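Local coordinates for hypothetical protein TM1070 (Thermotoga maritima, PDB 1NC7) that is of unknown function but, as a member of the sensory rhodopsin transducer family, may take part in light signalling, and binds magnesium ions, at residues L50-I64 / V75-L88. Numbering follows the deposited sequence.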
ATOM      1  N   LEU D  50       8.717 -11.386   0.423  1.00  5.02           N
ATOM      2  CA  LEU D  50       9.209 -10.374  -0.495  1.00  4.21           C
ATOM      3  C   LEU D  50       8.894 -10.973  -1.851  1.00  4.52           C
ATOM      4  O   LEU D  50       9.529 -11.942  -2.275  1.00  5.99           O
ATOM      5  CB  LEU D  50      10.719 -10.174  -0.344  1.00  5.48           C
ATOM      6  CG  LEU D  50      11.338  -9.169  -1.320  1.00  6.26           C
ATOM      7  CD1 LEU D  50      10.705  -7.795  -1.125  1.00  8.35           C
ATOM      8  CD2 LEU D  50      12.842  -9.099  -1.095  1.00  8.34           C
ATOM      9  N   CYS D  51       7.894 -10.414  -2.519  1.00  3.57           N
ATOM     10  CA  CYS D  51       7.479 -10.935  -3.809  1.00  4.76           C
ATOM     11  C   CYS D  51       8.127 -10.171  -4.942  1.00  3.01           C
ATOM     12  O   CYS D  51       8.068  -8.942  -5.000  1.00  4.57           O
ATOM     13  CB  CYS D  51       5.960 -10.897  -3.900  1.00  3.37           C
ATOM     14  SG  CYS D  51       5.211 -11.833  -2.540  1.00  7.24           S
ATOM     15  N   ILE D  52       8.751 -10.926  -5.842  1.00  3.83           N
ATOM     16  CA  ILE D  52       9.472 -10.362  -6.969  1.00  5.47           C
ATOM     17  C   ILE D  52       8.998 -10.979  -8.276  1.00  4.36           C
ATOM     18  O   ILE D  52       8.742 -12.181  -8.346  1.00  6.41           O
ATOM     19  CB  ILE D  52      10.981 -10.652  -6.829  1.00  7.38           C
ATOM     20  CG1 ILE D  52      11.455 -10.287  -5.421  1.00  7.77           C
ATOM     21  CG2 ILE D  52      11.762  -9.879  -7.883  1.00  8.62           C
ATOM     22  CD1 ILE D  52      12.887 -10.704  -5.129  1.00 11.19           C
HETATM   23  N   MSE D  53       8.873 -10.152  -9.306  1.00  5.06           N
HETATM   24  CA  MSE D  53       8.467 -10.654 -10.608  1.00  4.64           C
HETATM   25  C   MSE D  53       9.446 -10.169 -11.666  1.00  5.29           C
HETATM   26  O   MSE D  53       9.940  -9.039 -11.608  1.00  5.18           O
HETATM   27  CB  MSE D  53       7.036 -10.216 -10.949  1.00  6.12           C
HETATM   28  CG  MSE D  53       6.820  -8.722 -11.061  1.00  4.67           C
HETATM   29 SE   MSE D  53       4.937  -8.256 -11.255  0.95 10.37          SE
HETATM   30  CE  MSE D  53       4.605  -9.134 -12.945  1.00  7.13           C
ATOM     31  N   ASN D  54       9.735 -11.050 -12.617  1.00  5.16           N
ATOM     32  CA  ASN D  54      10.652 -10.759 -13.709  1.00  6.02           C
ATOM     33  C   ASN D  54       9.904 -10.999 -15.015  1.00  6.06           C
ATOM     34  O   ASN D  54       9.623 -12.143 -15.367  1.00  6.79           O
ATOM     35  CB  ASN D  54      11.869 -11.684 -13.616  1.00  5.08           C
ATOM     36  CG  ASN D  54      12.870 -11.459 -14.739  1.00  5.22           C
ATOM     37  OD1 ASN D  54      12.749 -10.515 -15.516  1.00  7.53           O
ATOM     38  ND2 ASN D  54      13.874 -12.329 -14.817  1.00  6.02           N
ATOM     39  N   THR D  55       9.576  -9.921 -15.722  1.00  6.95           N
ATOM     40  CA  THR D  55       8.854 -10.031 -16.984  1.00  8.85           C
ATOM     41  C   THR D  55       9.804  -9.953 -18.172  1.00 11.40           C
ATOM     42  O   THR D  55       9.364  -9.944 -19.321  1.00 13.47           O
ATOM     43  CB  THR D  55       7.814  -8.903 -17.137  1.00  9.78           C
ATOM     44  OG1 THR D  55       8.485  -7.637 -17.205  1.00 11.15           O
ATOM     45  CG2 THR D  55       6.855  -8.893 -15.953  1.00 12.00           C
ATOM     46  N   GLY D  56      11.102  -9.908 -17.886  1.00 11.10           N
ATOM     47  CA  GLY D  56      12.100  -9.803 -18.938  1.00 12.07           C
ATOM     48  C   GLY D  56      12.565 -11.109 -19.552  1.00 12.25           C
ATOM     49  O   GLY D  56      12.078 -12.187 -19.204  1.00 13.34           O
ATOM     50  N   ASP D  57      13.529 -11.006 -20.464  1.00 13.52           N
ATOM     51  CA  ASP D  57      14.066 -12.167 -21.163  1.00 15.12           C
ATOM     52  C   ASP D  57      15.369 -12.702 -20.577  1.00 15.58           C
ATOM     53  O   ASP D  57      15.935 -13.667 -21.092  1.00 15.73           O
ATOM     54  CB  ASP D  57      14.282 -11.830 -22.640  1.00 18.00           C
ATOM     55  CG  ASP D  57      13.017 -11.343 -23.314  1.00 21.78           C
ATOM     56  OD1 ASP D  57      11.977 -12.022 -23.186  1.00 23.57           O
ATOM     57  OD2 ASP D  57      13.063 -10.285 -23.975  1.00 25.03           O
ATOM     58  N   GLU D  58      15.852 -12.074 -19.512  1.00 14.03           N
ATOM     59  CA  GLU D  58      17.081 -12.523 -18.875  1.00 14.63           C
ATOM     60  C   GLU D  58      16.867 -12.763 -17.390  1.00 13.71           C
ATOM     61  O   GLU D  58      16.059 -12.088 -16.749  1.00 13.36           O
ATOM     62  CB  GLU D  58      18.203 -11.500 -19.085  1.00 17.77           C
ATOM     63  CG  GLU D  58      18.703 -11.437 -20.522  1.00 22.69           C
ATOM     64  CD  GLU D  58      19.853 -10.465 -20.710  1.00 25.69           C
ATOM     65  OE1 GLU D  58      20.362 -10.365 -21.848  1.00 25.36           O
ATOM     66  OE2 GLU D  58      20.248  -9.803 -19.727  1.00 27.16           O
ATOM     67  N   THR D  59      17.589 -13.741 -16.854  1.00 12.12           N
ATOM     68  CA  THR D  59      17.495 -14.082 -15.443  1.00 11.71           C
ATOM     69  C   THR D  59      17.948 -12.901 -14.595  1.00 10.42           C
ATOM     70  O   THR D  59      18.934 -12.231 -14.911  1.00 11.53           O
ATOM     71  CB  THR D  59      18.371 -15.311 -15.112  1.00 12.70           C
ATOM     72  OG1 THR D  59      17.856 -16.461 -15.795  1.00 14.76           O
ATOM     73  CG2 THR D  59      18.382 -15.579 -13.612  1.00 13.66           C
ATOM     74  N   ALA D  60      17.217 -12.644 -13.518  1.00  9.25           N
ATOM     75  CA  ALA D  60      17.554 -11.547 -12.631  1.00  9.65           C
ATOM     76  C   ALA D  60      18.350 -12.056 -11.440  1.00  9.20           C
ATOM     77  O   ALA D  60      17.960 -13.022 -10.784  1.00 10.22           O
ATOM     78  CB  ALA D  60      16.284 -10.852 -12.149  1.00  9.84           C
ATOM     79  N   LYS D  61      19.485 -11.414 -11.189  1.00  9.82           N
ATOM     80  CA  LYS D  61      20.336 -11.751 -10.056  1.00 10.61           C
ATOM     81  C   LYS D  61      20.102 -10.599  -9.089  1.00  9.19           C
ATOM     82  O   LYS D  61      20.423  -9.445  -9.386  1.00  9.62           O
ATOM     83  CB  LYS D  61      21.800 -11.814 -10.487  1.00 12.20           C
ATOM     84  CG  LYS D  61      22.082 -12.899 -11.517  1.00 18.49           C
ATOM     85  CD  LYS D  61      23.542 -12.898 -11.937  1.00 22.31           C
ATOM     86  CE  LYS D  61      23.815 -13.969 -12.981  1.00 24.87           C
ATOM     87  NZ  LYS D  61      25.240 -13.962 -13.420  1.00 27.84           N
ATOM     88  N   ILE D  62      19.535 -10.919  -7.936  1.00  9.35           N
ATOM     89  CA  ILE D  62      19.197  -9.900  -6.963  1.00  9.34           C
ATOM     90  C   ILE D  62      19.934 -10.013  -5.637  1.00  8.50           C
ATOM     91  O   ILE D  62      19.989 -11.080  -5.028  1.00  9.27           O
ATOM     92  CB  ILE D  62      17.678  -9.926  -6.705  1.00 10.95           C
ATOM     93  CG1 ILE D  62      16.935  -9.913  -8.044  1.00 11.86           C
ATOM     94  CG2 ILE D  62      17.262  -8.721  -5.896  1.00 12.35           C
ATOM     95  CD1 ILE D  62      15.439 -10.054  -7.920  1.00 13.64           C
ATOM     96  N   ARG D  63      20.509  -8.891  -5.213  1.00  7.32           N
ATOM     97  CA  ARG D  63      21.226  -8.800  -3.949  1.00  9.47           C
ATOM     98  C   ARG D  63      20.273  -8.105  -2.981  1.00  7.80           C
ATOM     99  O   ARG D  63      19.857  -6.969  -3.219  1.00  8.19           O
ATOM    100  CB  ARG D  63      22.501  -7.970  -4.125  1.00 13.14           C
ATOM    101  CG  ARG D  63      23.266  -7.720  -2.838  1.00 18.12           C
ATOM    102  CD  ARG D  63      24.576  -6.996  -3.107  1.00 24.23           C
ATOM    103  NE  ARG D  63      24.370  -5.725  -3.794  1.00 29.65           N
ATOM    104  CZ  ARG D  63      25.348  -4.887  -4.124  1.00 32.65           C
ATOM    105  NH1 ARG D  63      26.607  -5.183  -3.830  1.00 34.78           N
ATOM    106  NH2 ARG D  63      25.067  -3.753  -4.752  1.00 34.80           N
ATOM    107  N   ILE D  64      19.915  -8.798  -1.905  1.00  7.32           N
ATOM    108  CA  ILE D  64      18.986  -8.259  -0.918  1.00  7.65           C
ATOM    109  C   ILE D  64      19.710  -7.877   0.364  1.00  6.65           C
ATOM    110  O   ILE D  64      20.241  -8.739   1.063  1.00  8.13           O
ATOM    111  CB  ILE D  64      17.895  -9.284  -0.561  1.00  8.03           C
ATOM    112  CG1 ILE D  64      17.253  -9.834  -1.839  1.00 11.09           C
ATOM    113  CG2 ILE D  64      16.841  -8.626   0.323  1.00 10.32           C
ATOM    114  CD1 ILE D  64      16.277 -10.964  -1.600  1.00 13.18           C
ATOM    115  N   VAL D  75      23.449  -9.488   3.985  1.00  5.73           N
ATOM    116  CA  VAL D  75      23.101  -9.558   2.572  1.00  6.98           C
ATOM    117  C   VAL D  75      22.851 -10.972   2.069  1.00  7.42           C
ATOM    118  O   VAL D  75      23.643 -11.877   2.316  1.00  7.60           O
ATOM    119  CB  VAL D  75      24.217  -8.936   1.702  1.00  7.32           C
ATOM    120  CG1 VAL D  75      23.795  -8.926   0.242  1.00  8.23           C
ATOM    121  CG2 VAL D  75      24.532  -7.526   2.183  1.00  8.29           C
ATOM    122  N   HIS D  76      21.739 -11.143   1.358  1.00  6.79           N
ATOM    123  CA  HIS D  76      21.362 -12.422   0.775  1.00  7.72           C
ATOM    124  C   HIS D  76      21.260 -12.257  -0.734  1.00  8.06           C
ATOM    125  O   HIS D  76      21.215 -11.134  -1.242  1.00  8.50           O
ATOM    126  CB  HIS D  76      20.014 -12.897   1.324  1.00  7.81           C
ATOM    127  CG  HIS D  76      20.083 -13.430   2.720  1.00  8.65           C
ATOM    128  ND1 HIS D  76      20.138 -12.616   3.830  1.00 10.11           N
ATOM    129  CD2 HIS D  76      20.129 -14.702   3.182  1.00  8.19           C
ATOM    130  CE1 HIS D  76      20.212 -13.364   4.918  1.00  6.98           C
ATOM    131  NE2 HIS D  76      20.208 -14.632   4.551  1.00 11.18           N
ATOM    132  N   GLU D  77      21.223 -13.378  -1.446  1.00  9.22           N
ATOM    133  CA  GLU D  77      21.135 -13.364  -2.900  1.00 10.92           C
ATOM    134  C   GLU D  77      20.091 -14.357  -3.392  1.00  9.78           C
ATOM    135  O   GLU D  77      19.918 -15.431  -2.818  1.00 11.08           O
ATOM    136  CB  GLU D  77      22.491 -13.735  -3.513  1.00 14.33           C
ATOM    137  CG  GLU D  77      23.631 -12.779  -3.195  1.00 20.86           C
ATOM    138  CD  GLU D  77      23.609 -11.527  -4.052  1.00 24.49           C
ATOM    139  OE1 GLU D  77      24.512 -10.679  -3.888  1.00 26.80           O
ATOM    140  OE2 GLU D  77      22.695 -11.393  -4.894  1.00 28.06           O
ATOM    141  N   VAL D  78      19.391 -13.984  -4.458  1.00  9.37           N
ATOM    142  CA  VAL D  78      18.387 -14.850  -5.064  1.00  9.18           C
ATOM    143  C   VAL D  78      18.396 -14.609  -6.567  1.00  8.42           C
ATOM    144  O   VAL D  78      18.920 -13.599  -7.043  1.00  8.61           O
ATOM    145  CB  VAL D  78      16.953 -14.567  -4.534  1.00 10.75           C
ATOM    146  CG1 VAL D  78      16.914 -14.703  -3.022  1.00 13.25           C
ATOM    147  CG2 VAL D  78      16.490 -13.183  -4.972  1.00 12.60           C
ATOM    148  N   GLU D  79      17.834 -15.549  -7.316  1.00  8.64           N
ATOM    149  CA  GLU D  79      17.761 -15.414  -8.763  1.00 11.01           C
ATOM    150  C   GLU D  79      16.346 -15.738  -9.211  1.00 10.38           C
ATOM    151  O   GLU D  79      15.673 -16.576  -8.611  1.00 11.98           O
ATOM    152  CB  GLU D  79      18.747 -16.361  -9.451  1.00 14.20           C
ATOM    153  CG  GLU D  79      20.196 -16.143  -9.054  1.00 20.33           C
ATOM    154  CD  GLU D  79      21.160 -16.951  -9.900  1.00 24.76           C
ATOM    155  OE1 GLU D  79      20.919 -18.162 -10.085  1.00 28.07           O
ATOM    156  OE2 GLU D  79      22.164 -16.375 -10.373  1.00 28.32           O
ATOM    157  N   ILE D  80      15.893 -15.062 -10.259  1.00  8.82           N
ATOM    158  CA  ILE D  80      14.555 -15.294 -10.788  1.00  9.23           C
ATOM    159  C   ILE D  80      14.614 -15.369 -12.303  1.00  9.96           C
ATOM    160  O   ILE D  80      15.050 -14.430 -12.966  1.00  8.57           O
ATOM    161  CB  ILE D  80      13.592 -14.175 -10.374  1.00 11.22           C
ATOM    162  CG1 ILE D  80      13.602 -14.033  -8.853  1.00 15.75           C
ATOM    163  CG2 ILE D  80      12.184 -14.495 -10.866  1.00 10.49           C
ATOM    164  CD1 ILE D  80      12.697 -12.956  -8.339  1.00 19.35           C
ATOM    165  N   SER D  81      14.173 -16.502 -12.838  1.00 10.48           N
ATOM    166  CA  SER D  81      14.181 -16.740 -14.275  1.00 11.41           C
ATOM    167  C   SER D  81      13.195 -15.849 -15.022  1.00 11.15           C
ATOM    168  O   SER D  81      12.297 -15.252 -14.425  1.00 10.09           O
ATOM    169  CB  SER D  81      13.865 -18.211 -14.549  1.00 12.71           C
ATOM    170  OG  SER D  81      14.779 -19.055 -13.865  1.00 14.73           O
ATOM    171  N   PRO D  82      13.361 -15.738 -16.348  1.00 10.02           N
ATOM    172  CA  PRO D  82      12.486 -14.916 -17.188  1.00 10.27           C
ATOM    173  C   PRO D  82      11.016 -15.320 -17.084  1.00  8.69           C
ATOM    174  O   PRO D  82      10.693 -16.508 -17.036  1.00  7.85           O
ATOM    175  CB  PRO D  82      13.043 -15.148 -18.590  1.00 11.59           C
ATOM    176  CG  PRO D  82      14.497 -15.375 -18.338  1.00 13.25           C
ATOM    177  CD  PRO D  82      14.474 -16.291 -17.141  1.00 12.85           C
HETATM  178  N   MSE D  83      10.137 -14.322 -17.052  1.00  7.96           N
HETATM  179  CA  MSE D  83       8.697 -14.547 -16.967  1.00  9.16           C
HETATM  180  C   MSE D  83       8.307 -15.462 -15.814  1.00  8.43           C
HETATM  181  O   MSE D  83       7.514 -16.392 -15.979  1.00  8.10           O
HETATM  182  CB  MSE D  83       8.182 -15.116 -18.293  1.00 10.57           C
HETATM  183  CG  MSE D  83       8.279 -14.138 -19.462  1.00 14.79           C
HETATM  184 SE   MSE D  83       7.152 -12.572 -19.250  0.88 22.23          SE
HETATM  185  CE  MSE D  83       5.481 -13.329 -19.860  1.00 18.20           C
ATOM    186  N   LYS D  84       8.864 -15.184 -14.640  1.00  8.02           N
ATOM    187  CA  LYS D  84       8.579 -15.970 -13.448  1.00  6.89           C
ATOM    188  C   LYS D  84       8.315 -15.081 -12.242  1.00  7.00           C
ATOM    189  O   LYS D  84       8.685 -13.906 -12.221  1.00  7.60           O
ATOM    190  CB  LYS D  84       9.754 -16.899 -13.120  1.00  7.91           C
ATOM    191  CG  LYS D  84       9.936 -18.071 -14.074  1.00  9.12           C
ATOM    192  CD  LYS D  84       8.804 -19.073 -13.924  1.00 11.66           C
ATOM    193  CE  LYS D  84       9.114 -20.396 -14.617  1.00 15.98           C
ATOM    194  NZ  LYS D  84       9.086 -20.300 -16.098  1.00 18.20           N
ATOM    195  N   SER D  85       7.667 -15.668 -11.242  1.00  7.00           N
ATOM    196  CA  SER D  85       7.346 -14.995  -9.993  1.00  7.19           C
ATOM    197  C   SER D  85       8.149 -15.681  -8.895  1.00  6.66           C
ATOM    198  O   SER D  85       8.515 -16.853  -9.021  1.00  6.61           O
ATOM    199  CB  SER D  85       5.848 -15.141  -9.689  1.00  8.30           C
ATOM    200  OG  SER D  85       5.512 -14.639  -8.401  1.00  9.05           O
ATOM    201  N   LEU D  86       8.445 -14.944  -7.831  1.00  6.99           N
ATOM    202  CA  LEU D  86       9.153 -15.514  -6.697  1.00  7.40           C
ATOM    203  C   LEU D  86       8.638 -14.869  -5.420  1.00  6.06           C
ATOM    204  O   LEU D  86       8.761 -13.660  -5.237  1.00  6.88           O
ATOM    205  CB  LEU D  86      10.665 -15.282  -6.803  1.00  9.95           C
ATOM    206  CG  LEU D  86      11.452 -15.785  -5.585  1.00 12.16           C
ATOM    207  CD1 LEU D  86      11.312 -17.296  -5.467  1.00 15.75           C
ATOM    208  CD2 LEU D  86      12.918 -15.394  -5.713  1.00 14.26           C
ATOM    209  N   HIS D  87       8.027 -15.668  -4.554  1.00  5.96           N
ATOM    210  CA  HIS D  87       7.542 -15.149  -3.278  1.00  5.73           C
ATOM    211  C   HIS D  87       8.556 -15.638  -2.251  1.00  6.80           C
ATOM    212  O   HIS D  87       8.461 -16.757  -1.750  1.00  8.76           O
ATOM    213  CB  HIS D  87       6.140 -15.682  -2.947  1.00  7.24           C
ATOM    214  CG  HIS D  87       5.053 -15.120  -3.813  1.00  6.74           C
ATOM    215  ND1 HIS D  87       3.772 -14.905  -3.349  1.00  6.31           N
ATOM    216  CD2 HIS D  87       5.043 -14.759  -5.119  1.00  6.74           C
ATOM    217  CE1 HIS D  87       3.022 -14.436  -4.331  1.00  6.03           C
ATOM    218  NE2 HIS D  87       3.769 -14.338  -5.416  1.00  7.46           N
ATOM    219  N   LEU D  88       9.534 -14.790  -1.952  1.00  5.12           N
ATOM    220  CA  LEU D  88      10.596 -15.150  -1.017  1.00  4.93           C
ATOM    221  C   LEU D  88      10.194 -15.034   0.449  1.00  6.23           C
ATOM    222  O   LEU D  88       9.844 -13.952   0.926  1.00  6.75           O
ATOM    223  CB  LEU D  88      11.825 -14.277  -1.278  1.00  6.06           C
ATOM    224  CG  LEU D  88      13.060 -14.567  -0.425  1.00  6.93           C
ATOM    225  CD1 LEU D  88      13.600 -15.953  -0.754  1.00  8.86           C
ATOM    226  CD2 LEU D  88      14.113 -13.506  -0.692  1.00  9.01           C
TER
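I52 and I80 meet between two antiparallel strand pairs, the hairpin 60-64/75-80 packed over 50-54/84-88, in a beta-sandwich-like arrangement; the axes of 50-54 and 75-80 cross at -42°, 8.4 Å apart. Backbone hydrogen bonds join each pair, and the register shifts by two residues between N54 and A60. The tight side lies between the layers. I80 CD1 presses into the branch point of I52, 3.2 Å from both CB and CG2, shorter than carbon atoms normally approach. I62 CD1 flanks the same methyl, and further along I64 CD1 and L88 CD2 meet end to end, 3.5 Å apart. M113, on strand 110-121, adjoins I52 and I62. The outer side of 60-64 and 75-80 is looser: K61 runs extended beside E79, yet K61 NZ stays 5.0 Å from E79 OE2, and the R63 guanidinium instead forms a salt bridge with E106. The face of 50-54/84-88 that bears C51 and H87 is covered by the second subunit; there C51 SG sits over one face of the H87 ring, 3.6 Å from its centroid, while H87 NE2 is hydrogen-bonded to Y101 O of the second subunit. At the loops, N54 OD1 accepts G56 N in an Asx turn. With CG anti to the backbone N (chi1 179°), N54 directs ND2 to E58 O (2.9 Å) and I80 O (3.0 Å); ND2 and A60 N reach I80 O from opposite faces of its carbonyl plane.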